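PDB 4BLO: packaging enzyme P4, which hydrolyses nucleoside triphosphates as a hexameric RecA-like P-loop ATPase and probably uses that energy to package viral RNA into the phage procapsid. Local coordinates for residues L[146-151]-L[189-194]; L[185-190]-L[228-233]. One frame throughout, in Å; residues are numbered along the deposited sequence.

Contact 1. Residues L[146-151]-L[189-194]; sequences IRWGEV and VRPLLF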
ATOM      1  N   ILE L 146      -1.398  35.660   2.418  1.00 28.25           N
ATOM      2  CA  ILE L 146      -0.349  34.703   2.080  1.00 26.99           C
ATOM      3  C   ILE L 146      -0.842  33.916   0.894  1.00 29.04           C
ATOM      4  O   ILE L 146      -1.934  33.337   0.941  1.00 27.14           O
ATOM      5  CB  ILE L 146       0.054  33.785   3.266  1.00 29.66           C
ATOM      6  CG1 ILE L 146       0.602  34.598   4.467  1.00 30.74           C
ATOM      7  CG2 ILE L 146       1.041  32.670   2.809  1.00 28.43           C
ATOM      8  CD1 ILE L 146       0.697  33.796   5.718  1.00 33.11           C
ATOM      9  N   ARG L 147      -0.053  33.937  -0.192  1.00 26.28           N
ATOM     10  CA  ARG L 147      -0.398  33.212  -1.407  1.00 24.98           C
ATOM     11  C   ARG L 147       0.559  32.035  -1.571  1.00 30.21           C
ATOM     12  O   ARG L 147       1.786  32.209  -1.592  1.00 32.19           O
ATOM     13  CB  ARG L 147      -0.442  34.137  -2.611  1.00 22.58           C
ATOM     14  CG  ARG L 147      -1.758  34.880  -2.692  1.00 22.69           C
ATOM     15  CD  ARG L 147      -2.326  34.802  -4.106  1.00 26.63           C
ATOM     16  NE  ARG L 147      -3.555  34.008  -4.205  1.00 26.23           N
ATOM     17  CZ  ARG L 147      -4.033  33.481  -5.335  1.00 45.50           C
ATOM     18  NH1 ARG L 147      -3.364  33.607  -6.474  1.00 23.77           N
ATOM     19  NH2 ARG L 147      -5.162  32.787  -5.325  1.00 48.40           N
ATOM     20  N   TRP L 148      -0.018  30.822  -1.597  1.00 26.71           N
ATOM     21  CA  TRP L 148       0.747  29.582  -1.656  1.00 27.12           C
ATOM     22  C   TRP L 148       0.034  28.559  -2.559  1.00 33.09           C
ATOM     23  O   TRP L 148      -1.170  28.342  -2.414  1.00 33.60           O
ATOM     24  CB  TRP L 148       0.903  29.068  -0.213  1.00 25.81           C
ATOM     25  CG  TRP L 148       1.933  28.013   0.026  1.00 27.94           C
ATOM     26  CD1 TRP L 148       3.172  27.914  -0.545  1.00 31.61           C
ATOM     27  CD2 TRP L 148       1.863  26.974   1.015  1.00 27.76           C
ATOM     28  NE1 TRP L 148       3.844  26.830  -0.026  1.00 30.79           N
ATOM     29  CE2 TRP L 148       3.068  26.240   0.940  1.00 31.68           C
ATOM     30  CE3 TRP L 148       0.875  26.565   1.935  1.00 28.33           C
ATOM     31  CZ2 TRP L 148       3.321  25.133   1.756  1.00 30.99           C
ATOM     32  CZ3 TRP L 148       1.123  25.455   2.730  1.00 29.53           C
ATOM     33  CH2 TRP L 148       2.325  24.742   2.626  1.00 30.51           C
ATOM     34  N   GLY L 149       0.783  27.982  -3.505  1.00 30.17           N
ATOM     35  CA  GLY L 149       0.318  26.945  -4.426  1.00 30.27           C
ATOM     36  C   GLY L 149      -0.978  27.225  -5.159  1.00 34.78           C
ATOM     37  O   GLY L 149      -1.815  26.331  -5.324  1.00 33.42           O
ATOM     38  N   GLU L 150      -1.126  28.474  -5.616  1.00 32.60           N
ATOM     39  CA  GLU L 150      -2.272  28.985  -6.349  1.00 32.04           C
ATOM     40  C   GLU L 150      -1.816  29.507  -7.687  1.00 37.42           C
ATOM     41  O   GLU L 150      -0.707  30.035  -7.762  1.00 38.93           O
ATOM     42  CB  GLU L 150      -2.910  30.093  -5.516  1.00 33.24           C
ATOM     43  CG  GLU L 150      -3.801  29.562  -4.407  1.00 40.07           C
ATOM     44  CD  GLU L 150      -4.859  28.589  -4.895  1.00 52.85           C
ATOM     45  OE1 GLU L 150      -5.713  29.000  -5.716  1.00 53.53           O
ATOM     46  OE2 GLU L 150      -4.776  27.393  -4.531  1.00 22.20           O
ATOM     47  N   VAL L 151      -2.627  29.361  -8.755  1.00 33.82           N
ATOM     48  CA  VAL L 151      -2.219  29.849 -10.092  1.00 34.54           C
ATOM     49  C   VAL L 151      -2.321  31.420 -10.146  1.00 38.48           C
ATOM     50  O   VAL L 151      -2.873  32.028  -9.221  1.00 37.66           O
ATOM     51  CB  VAL L 151      -3.010  29.128 -11.216  1.00 39.07           C
ATOM     52  CG1 VAL L 151      -4.329  29.820 -11.537  1.00 39.44           C
ATOM     53  CG2 VAL L 151      -2.170  28.952 -12.457  1.00 39.84           C
ATOM     54  N   VAL L 189      -3.712  26.465   1.135  1.00 34.99           N
ATOM     55  CA  VAL L 189      -3.048  25.496   1.996  1.00 34.11           C
ATOM     56  C   VAL L 189      -2.882  24.154   1.174  1.00 36.49           C
ATOM     57  O   VAL L 189      -2.222  23.231   1.653  1.00 36.69           O
ATOM     58  CB  VAL L 189      -3.778  25.346   3.367  1.00 37.27           C
ATOM     59  CG1 VAL L 189      -4.833  24.240   3.360  1.00 36.49           C
ATOM     60  CG2 VAL L 189      -2.785  25.160   4.500  1.00 36.98           C
ATOM     61  N   ARG L 190      -3.427  24.100  -0.088  1.00 31.79           N
ATOM     62  CA  ARG L 190      -3.332  22.979  -1.060  1.00 31.53           C
ATOM     63  C   ARG L 190      -1.919  22.354  -1.162  1.00 36.70           C
ATOM     64  O   ARG L 190      -1.872  21.131  -1.170  1.00 37.80           O
ATOM     65  CB  ARG L 190      -3.751  23.403  -2.474  1.00 29.00           C
ATOM     66  CG  ARG L 190      -5.244  23.395  -2.776  1.00 35.06           C
ATOM     67  CD  ARG L 190      -5.498  23.381  -4.293  1.00 37.17           C
ATOM     68  NE  ARG L 190      -4.878  24.500  -5.018  1.00 28.38           N
ATOM     69  CZ  ARG L 190      -4.435  24.443  -6.272  1.00 47.01           C
ATOM     70  NH1 ARG L 190      -4.548  23.321  -6.976  1.00 27.87           N
ATOM     71  NH2 ARG L 190      -3.893  25.510  -6.839  1.00 45.96           N
ATOM     72  N   PRO L 191      -0.772  23.109  -1.240  1.00 33.73           N
ATOM     73  CA  PRO L 191       0.551  22.436  -1.302  1.00 34.30           C
ATOM     74  C   PRO L 191       0.767  21.366  -0.211  1.00 37.90           C
ATOM     75  O   PRO L 191       1.383  20.323  -0.471  1.00 36.61           O
ATOM     76  CB  PRO L 191       1.543  23.595  -1.106  1.00 36.44           C
ATOM     77  CG  PRO L 191       0.824  24.800  -1.545  1.00 39.85           C
ATOM     78  CD  PRO L 191      -0.615  24.586  -1.263  1.00 35.15           C
ATOM     79  N   LEU L 192       0.244  21.637   1.002  1.00 34.58           N
ATOM     80  CA  LEU L 192       0.287  20.758   2.164  1.00 34.72           C
ATOM     81  C   LEU L 192      -0.724  19.608   2.003  1.00 38.45           C
ATOM     82  O   LEU L 192      -0.349  18.451   2.160  1.00 38.60           O
ATOM     83  CB  LEU L 192      -0.044  21.592   3.426  1.00 34.92           C
ATOM     84  CG  LEU L 192       0.466  21.154   4.811  1.00 40.14           C
ATOM     85  CD1 LEU L 192      -0.222  21.940   5.897  1.00 39.68           C
ATOM     86  CD2 LEU L 192       0.240  19.681   5.081  1.00 44.03           C
ATOM     87  N   LEU L 193      -1.993  19.933   1.694  1.00 35.33           N
ATOM     88  CA  LEU L 193      -3.101  18.984   1.563  1.00 36.21           C
ATOM     89  C   LEU L 193      -2.893  17.931   0.474  1.00 40.63           C
ATOM     90  O   LEU L 193      -3.255  16.761   0.657  1.00 40.66           O
ATOM     91  CB  LEU L 193      -4.395  19.760   1.274  1.00 36.90           C
ATOM     92  CG  LEU L 193      -5.398  19.874   2.425  1.00 43.24           C
ATOM     93  CD1 LEU L 193      -4.833  20.702   3.590  1.00 44.21           C
ATOM     94  CD2 LEU L 193      -6.710  20.500   1.949  1.00 45.97           C
ATOM     95  N   PHE L 194      -2.323  18.343  -0.654  1.00 37.76           N
ATOM     96  CA  PHE L 194      -2.126  17.456  -1.789  1.00 39.08           C
ATOM     97  C   PHE L 194      -0.895  16.541  -1.603  1.00 42.43           C
ATOM     98  O   PHE L 194      -0.765  15.542  -2.315  1.00 42.24           O
ATOM     99  CB  PHE L 194      -2.056  18.280  -3.094  1.00 41.67           C
ATOM    100  CG  PHE L 194      -3.395  18.832  -3.565  1.00 44.22           C
ATOM    101  CD1 PHE L 194      -4.541  18.711  -2.776  1.00 47.70           C
ATOM    102  CD2 PHE L 194      -3.511  19.463  -4.798  1.00 47.32           C
ATOM    103  CE1 PHE L 194      -5.767  19.215  -3.213  1.00 48.91           C
ATOM    104  CE2 PHE L 194      -4.741  19.962  -5.233  1.00 50.42           C
ATOM    105  CZ  PHE L 194      -5.859  19.835  -4.438  1.00 48.31           C
TER
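Pro191 presses CG onto one face of the Trp148 indole, the two groups crossing at a slant, a CH-pi contact in which CG stands 3.6 Å from the centroid of the five-membered ring and 14° off its normal. Trp148 CG, anti to its own N (chi1 -165°), swings the indole over the first turn of helix 190-193. Its six-membered ring extends to Leu192, where CH2 comes 4.0 Å from Leu192 CB, and to the backbone of Val189. The bump of the same proline ring fits the hollow over the glycine backbone: Pro191 CG is 3.6 Å from Gly149 CA. Beside this apolar fit runs a salt bridge. Arg190 grips Glu150 side-on, NE at 2.9 Å and NH2 at 3.1 Å both giving to OE2, which lies near the guanidinium plane while the carboxylate is turned 70° from it. Arg147 extends the charge network through a long ion pair with Glu150 OE1, and its NH1 bonds to Val151 O. The side chain of Glu150 lies about 4 Å from the bound calcium ion, so the network borders the nucleotide site. Trp148 NE1 is bonded to Ser165 O, and Leu167 of helix 167-179 packs on Trp148 and Leu192; Ile97 and Ser99 of a neighbouring subunit cover the tryptophan and proline, while strand 144-147 runs between strands 161-163 and 184-187.

Contact 2. Residues L[185-190]-L[228-233]; sequences AVDSVR and VMVVNP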
ATOM      1  N   ALA L 185      -4.286  35.714   6.429  1.00 40.71           N
ATOM      2  CA  ALA L 185      -5.029  34.721   5.661  1.00 38.92           C
ATOM      3  C   ALA L 185      -4.105  33.940   4.757  1.00 44.54           C
ATOM      4  O   ALA L 185      -3.132  34.500   4.254  1.00 47.10           O
ATOM      5  CB  ALA L 185      -6.104  35.393   4.842  1.00 39.56           C
ATOM      6  N   VAL L 186      -4.402  32.645   4.543  1.00 39.13           N
ATOM      7  CA  VAL L 186      -3.609  31.771   3.667  1.00 37.42           C
ATOM      8  C   VAL L 186      -4.480  31.219   2.536  1.00 38.69           C
ATOM      9  O   VAL L 186      -5.415  30.455   2.789  1.00 36.74           O
ATOM     10  CB  VAL L 186      -2.893  30.618   4.420  1.00 40.55           C
ATOM     11  CG1 VAL L 186      -1.879  29.921   3.519  1.00 39.36           C
ATOM     12  CG2 VAL L 186      -2.213  31.126   5.681  1.00 41.39           C
ATOM     13  N   ASP L 187      -4.151  31.631   1.291  1.00 35.41           N
ATOM     14  CA  ASP L 187      -4.756  31.173   0.035  1.00 34.40           C
ATOM     15  C   ASP L 187      -3.634  30.743  -0.922  1.00 37.46           C
ATOM     16  O   ASP L 187      -2.995  31.599  -1.521  1.00 36.73           O
ATOM     17  CB  ASP L 187      -5.652  32.250  -0.604  1.00 35.79           C
ATOM     18  CG  ASP L 187      -6.573  31.760  -1.719  1.00 37.38           C
ATOM     19  OD1 ASP L 187      -6.794  30.529  -1.823  1.00 30.35           O
ATOM     20  OD2 ASP L 187      -7.094  32.615  -2.477  1.00 51.38           O
ATOM     21  N   SER L 188      -3.300  29.443  -0.995  1.00 33.38           N
ATOM     22  CA  SER L 188      -3.981  28.272  -0.428  1.00 32.35           C
ATOM     23  C   SER L 188      -3.120  27.514   0.545  1.00 38.38           C
ATOM     24  O   SER L 188      -1.932  27.803   0.695  1.00 39.13           O
ATOM     25  CB  SER L 188      -4.305  27.307  -1.571  1.00 34.79           C
ATOM     26  OG  SER L 188      -5.543  26.642  -1.419  1.00 44.18           O
ATOM     27  N   VAL L 189      -3.712  26.465   1.135  1.00 34.99           N
ATOM     28  CA  VAL L 189      -3.048  25.496   1.996  1.00 34.11           C
ATOM     29  C   VAL L 189      -2.882  24.154   1.174  1.00 36.49           C
ATOM     30  O   VAL L 189      -2.222  23.231   1.653  1.00 36.69           O
ATOM     31  CB  VAL L 189      -3.778  25.346   3.367  1.00 37.27           C
ATOM     32  CG1 VAL L 189      -4.833  24.240   3.360  1.00 36.49           C
ATOM     33  CG2 VAL L 189      -2.785  25.160   4.500  1.00 36.98           C
ATOM     34  N   ARG L 190      -3.427  24.100  -0.088  1.00 31.79           N
ATOM     35  CA  ARG L 190      -3.332  22.979  -1.060  1.00 31.53           C
ATOM     36  C   ARG L 190      -1.919  22.354  -1.162  1.00 36.70           C
ATOM     37  O   ARG L 190      -1.872  21.131  -1.170  1.00 37.80           O
ATOM     38  CB  ARG L 190      -3.751  23.403  -2.474  1.00 29.00           C
ATOM     39  CG  ARG L 190      -5.244  23.395  -2.776  1.00 35.06           C
ATOM     40  CD  ARG L 190      -5.498  23.381  -4.293  1.00 37.17           C
ATOM     41  NE  ARG L 190      -4.878  24.500  -5.018  1.00 28.38           N
ATOM     42  CZ  ARG L 190      -4.435  24.443  -6.272  1.00 47.01           C
ATOM     43  NH1 ARG L 190      -4.548  23.321  -6.976  1.00 27.87           N
ATOM     44  NH2 ARG L 190      -3.893  25.510  -6.839  1.00 45.96           N
ATOM     45  N   VAL L 228      -7.149  32.800   8.898  1.00 29.23           N
ATOM     46  CA  VAL L 228      -8.127  32.179   8.003  1.00 28.60           C
ATOM     47  C   VAL L 228      -7.341  31.409   6.933  1.00 31.15           C
ATOM     48  O   VAL L 228      -6.606  32.017   6.164  1.00 31.37           O
ATOM     49  CB  VAL L 228      -9.118  33.207   7.367  1.00 32.07           C
ATOM     50  CG1 VAL L 228      -9.908  32.590   6.194  1.00 30.30           C
ATOM     51  CG2 VAL L 228     -10.060  33.780   8.423  1.00 32.96           C
ATOM     52  N   MET L 229      -7.490  30.093   6.888  1.00 28.41           N
ATOM     53  CA  MET L 229      -6.823  29.251   5.881  1.00 28.78           C
ATOM     54  C   MET L 229      -7.845  28.690   4.918  1.00 30.05           C
ATOM     55  O   MET L 229      -8.840  28.119   5.375  1.00 28.26           O
ATOM     56  CB  MET L 229      -6.034  28.094   6.531  1.00 31.14           C
ATOM     57  CG  MET L 229      -4.915  28.554   7.425  1.00 36.13           C
ATOM     58  SD  MET L 229      -3.685  27.265   7.712  1.00 41.07           S
ATOM     59  CE  MET L 229      -4.668  26.036   8.502  1.00 38.37           C
ATOM     60  N   VAL L 230      -7.624  28.845   3.590  1.00 26.35           N
ATOM     61  CA  VAL L 230      -8.580  28.276   2.632  1.00 26.80           C
ATOM     62  C   VAL L 230      -8.148  26.838   2.397  1.00 33.05           C
ATOM     63  O   VAL L 230      -6.982  26.576   2.074  1.00 32.14           O
ATOM     64  CB  VAL L 230      -8.888  29.071   1.328  1.00 31.12           C
ATOM     65  CG1 VAL L 230      -8.251  30.443   1.318  1.00 30.95           C
ATOM     66  CG2 VAL L 230      -8.600  28.284   0.048  1.00 30.82           C
ATOM     67  N   VAL L 231      -9.073  25.905   2.682  1.00 32.39           N
ATOM     68  CA  VAL L 231      -8.816  24.469   2.630  1.00 33.04           C
ATOM     69  C   VAL L 231      -9.682  23.835   1.503  1.00 39.73           C
ATOM     70  O   VAL L 231     -10.919  23.811   1.572  1.00 39.60           O
ATOM     71  CB  VAL L 231      -8.958  23.783   4.040  1.00 36.75           C
ATOM     72  CG1 VAL L 231      -8.031  24.439   5.054  1.00 36.25           C
ATOM     73  CG2 VAL L 231     -10.376  23.828   4.577  1.00 37.21           C
ATOM     74  N   ASN L 232      -9.003  23.423   0.414  1.00 37.86           N
ATOM     75  CA  ASN L 232      -9.657  22.820  -0.746  1.00 39.32           C
ATOM     76  C   ASN L 232      -9.377  21.309  -0.728  1.00 46.35           C
ATOM     77  O   ASN L 232      -8.254  20.874  -1.007  1.00 44.20           O
ATOM     78  CB  ASN L 232      -9.213  23.481  -2.071  1.00 39.58           C
ATOM     79  CG  ASN L 232     -10.115  23.201  -3.275  1.00 64.39           C
ATOM     80  OD1 ASN L 232     -10.575  22.065  -3.532  1.00 50.09           O
ATOM     81  ND2 ASN L 232     -10.334  24.233  -4.088  1.00 60.25           N
ATOM     82  N   PRO L 233     -10.387  20.487  -0.382  1.00 47.34           N
ATOM     83  CA  PRO L 233     -10.141  19.034  -0.296  1.00 48.53           C
ATOM     84  C   PRO L 233     -10.460  18.261  -1.580  1.00 56.95           C
ATOM     85  O   PRO L 233     -11.445  18.565  -2.262  1.00 57.98           O
ATOM     86  CB  PRO L 233     -11.067  18.598   0.843  1.00 50.06           C
ATOM     87  CG  PRO L 233     -12.173  19.668   0.886  1.00 54.41           C
ATOM     88  CD  PRO L 233     -11.765  20.834   0.030  1.00 49.45           C
TER
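Val228 pairs with Ala185 in parallel register: its O accepts the N-H of Val186 at 2.8 Å, nearly straight at 162°, and also receives a CA-H...O contact from Ala185. The two side chains lie on the same face of the sheet. Met229 pairs with Val186 on the other face, where CG runs alongside Val186 CG2 at 4.1 Å; its chain, extended through chi2, carries SD to Val189 CG2, 3.9 Å away. Val230 returns the ladder with N to Val186 O, 2.8 Å and 172°. Its two methyls pack against the Asp187 side chain, and CG2 also meets Ser188 OG. A cis peptide joins Asp187 to Ser188, and beyond it the bond from Val189 N to Val230 O is weak at 3.4 Å. Val231 lies side by side with Val189, CG1 to CG1 at 3.6 Å, and Asn232 sets its CB beside Arg190 CG at 4.0 Å. This part of the sheet borders the nucleotide site: the side chain of Asp187 lies about 4 Å from the bound calcium ion, and its OD2 is hydrogen-bonded to Ser133 OG of the ADP pocket, consistent with the acidic Walker B position of P-loop ATPases. Helix 132-140 covers the Ala185 and Val230 side through Leu136, and Met170 of helix 167-179 covers Val186 and Met229. Strands 144-147 and 120-126 flank the pair in the central sheet.

Overall arrangement
From the N terminus, the chain passes strand 120-126 and helix 132-140 before segment 146-151, where contact 1 opens; it closes at 189-194, after strand 161-163 and helix 167-179. Contact 2 opens at 185-190, so the two loops cross, with Val189 and Arg190 in both contacts, and it closes at 228-233 after helix 208-222. Strand 184-187 lies between strands 144-147 and 226-231, and its continuation into helix 190-193 carries the shared residues; backbone N-O pairs Ile146 to Ala185 and Ser188 to Trp148 join the contacts. Together they tie three neighbouring parallel strands and helix 190-193 into the edge of the nucleotide site, with Arg190 reaching toward a neighbouring subunit.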